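Local coordinates for chromosomal replication initiator protein DnaA (Helicobacter pylori, PDB 2WP0) that probably initiates and regulates chromosomal replication by binding the replication origin in its ATP-bound form, and is represented by its N-terminal domain I, involved in oligomerization and regulator binding, at residues D[19-22]-D[23-27]. Numbering follows the deposited sequence.
Sequences PKVS and LIEYE
Ser22 and Glu25 trade bonds at the start of helix 23-30 in a capping box, a worked example of how a helix N-terminus meets the needs of its first turn. Ser22 is the N-cap: its OG accepts from Glu25 N at 3.1 Å, the N-H approaching somewhat off line, at 154°. That hydroxyl reaches the amide because chi1 of 80° sets OG between the backbone nitrogen and the carbonyl carbon. The return bond is shorter and almost straight, Ser22 N to Glu25 OE2 at 2.9 Å and 177°, and it uses the anti lone pair of the carboxylate. Glu25 spans the gap with CG swung back beside its own backbone nitrogen and the chain extended beyond it; a weak link joins Ser22 OG to the same OE2, 3.3 Å. Backbone pairing then begins with Tyr26 N to Ser22 O at 2.9 Å.

The inner side of the turn is the compact one. Val21, buried, lays CG2 4.1 Å from CB of Glu25 and 4.2 Å from CB of Tyr26. With OE1 bonded to Tyr62 OH, the carboxylate has a partner at each oxygen, which would limit its rotation; a nearby acidic side chain of another protein chain could raise its proton affinity. By contrast, Lys20 turns outward and is exposed, and Leu23 is exposed yet rests on Lys16. Ile24, also exposed, is touched by the other chain.

The cap thus ends the loop that follows helix 6-16, onto whose Leu12 and Lys16 Tyr26 leans, while Tyr62 ties the new helix to helix 52-71.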
loop_
_atom_site.group_PDB
_atom_site.type_symbol
_atom_site.label_atom_id
_atom_site.label_comp_id
_atom_site.label_asym_id
_atom_site.label_seq_id
_atom_site.Cartn_x
_atom_site.Cartn_y
_atom_site.Cartn_z
ATOM N N PRO D 19 -32.518 -13.767 23.958
ATOM C CA PRO D 19 -32.660 -12.945 22.754
ATOM C C PRO D 19 -31.334 -12.705 22.033
ATOM O O PRO D 19 -31.134 -13.301 20.990
ATOM C CB PRO D 19 -33.218 -11.636 23.302
ATOM C CG PRO D 19 -34.041 -12.069 24.468
ATOM C CD PRO D 19 -33.446 -13.342 25.019
ATOM N N LYS D 20 -30.444 -11.881 22.576
ATOM C CA LYS D 20 -29.292 -11.409 21.807
ATOM C C LYS D 20 -28.235 -12.482 21.486
ATOM O O LYS D 20 -27.125 -12.154 21.070
ATOM C CB LYS D 20 -28.652 -10.189 22.480
ATOM C CG LYS D 20 -28.028 -9.180 21.502
ATOM C CD LYS D 20 -29.066 -8.219 20.919
ATOM C CE LYS D 20 -28.463 -7.307 19.852
ATOM N NZ LYS D 20 -27.314 -6.495 20.360
ATOM N N VAL D 21 -28.579 -13.756 21.659
ATOM C CA VAL D 21 -27.684 -14.862 21.259
ATOM C C VAL D 21 -28.303 -15.888 20.290
ATOM O O VAL D 21 -29.263 -16.590 20.618
ATOM C CB VAL D 21 -27.112 -15.626 22.468
ATOM C CG1 VAL D 21 -28.159 -15.770 23.561
ATOM C CG2 VAL D 21 -26.619 -16.992 22.024
ATOM N N SER D 22 -27.718 -15.981 19.102
ATOM C CA SER D 22 -28.225 -16.864 18.059
ATOM C C SER D 22 -27.833 -18.309 18.288
ATOM O O SER D 22 -26.957 -18.608 19.100
ATOM C CB SER D 22 -27.686 -16.443 16.710
ATOM O OG SER D 22 -26.373 -16.929 16.546
ATOM N N LEU D 23 -28.475 -19.210 17.552
ATOM C CA LEU D 23 -28.241 -20.641 17.727
ATOM C C LEU D 23 -26.817 -21.004 17.374
ATOM O O LEU D 23 -26.166 -21.729 18.110
ATOM C CB LEU D 23 -29.213 -21.465 16.887
ATOM C CG LEU D 23 -29.295 -22.931 17.299
ATOM C CD1 LEU D 23 -29.948 -23.072 18.667
ATOM C CD2 LEU D 23 -30.026 -23.768 16.251
ATOM N N ILE D 24 -26.328 -20.504 16.251
ATOM C CA ILE D 24 -24.935 -20.744 15.898
ATOM C C ILE D 24 -23.968 -20.172 16.936
ATOM O O ILE D 24 -22.924 -20.765 17.195
ATOM C CB ILE D 24 -24.566 -20.205 14.498
ATOM C CG1 ILE D 24 -24.880 -18.707 14.395
ATOM C CG2 ILE D 24 -25.288 -20.997 13.417
ATOM C CD1 ILE D 24 -23.788 -17.750 14.960
ATOM N N GLU D 25 -24.303 -19.017 17.515
ATOM C CA GLU D 25 -23.432 -18.393 18.513
ATOM C C GLU D 25 -23.359 -19.280 19.758
ATOM O O GLU D 25 -22.299 -19.461 20.358
ATOM C CB GLU D 25 -23.927 -16.995 18.891
ATOM C CG GLU D 25 -23.507 -15.873 17.949
ATOM C CD GLU D 25 -24.097 -14.526 18.361
ATOM O OE1 GLU D 25 -23.317 -13.550 18.512
ATOM O OE2 GLU D 25 -25.338 -14.458 18.544
ATOM N N TYR D 26 -24.499 -19.836 20.144
ATOM C CA TYR D 26 -24.554 -20.708 21.298
ATOM C C TYR D 26 -23.732 -21.946 21.005
ATOM O O TYR D 26 -22.984 -22.436 21.867
ATOM C CB TYR D 26 -25.998 -21.106 21.601
ATOM C CG TYR D 26 -26.098 -22.155 22.681
ATOM C CD1 TYR D 26 -26.177 -23.508 22.365
ATOM C CD2 TYR D 26 -26.095 -21.796 24.022
ATOM C CE1 TYR D 26 -26.258 -24.468 23.355
ATOM C CE2 TYR D 26 -26.170 -22.751 25.021
ATOM C CZ TYR D 26 -26.256 -24.087 24.684
ATOM O OH TYR D 26 -26.348 -25.036 25.687
ATOM N N GLU D 27 -23.868 -22.445 19.775
ATOM C CA GLU D 27 -23.240 -23.698 19.354
ATOM C C GLU D 27 -21.732 -23.540 19.239
ATOM O O GLU D 27 -20.961 -24.233 19.897
ATOM C CB GLU D 27 -23.812 -24.140 18.008
ATOM C CG GLU D 27 -24.057 -25.624 17.923
ATOM C CD GLU D 27 -25.464 -26.012 18.373
ATOM O OE1 GLU D 27 -26.433 -25.668 17.650
ATOM O OE2 GLU D 27 -25.610 -26.668 19.438
#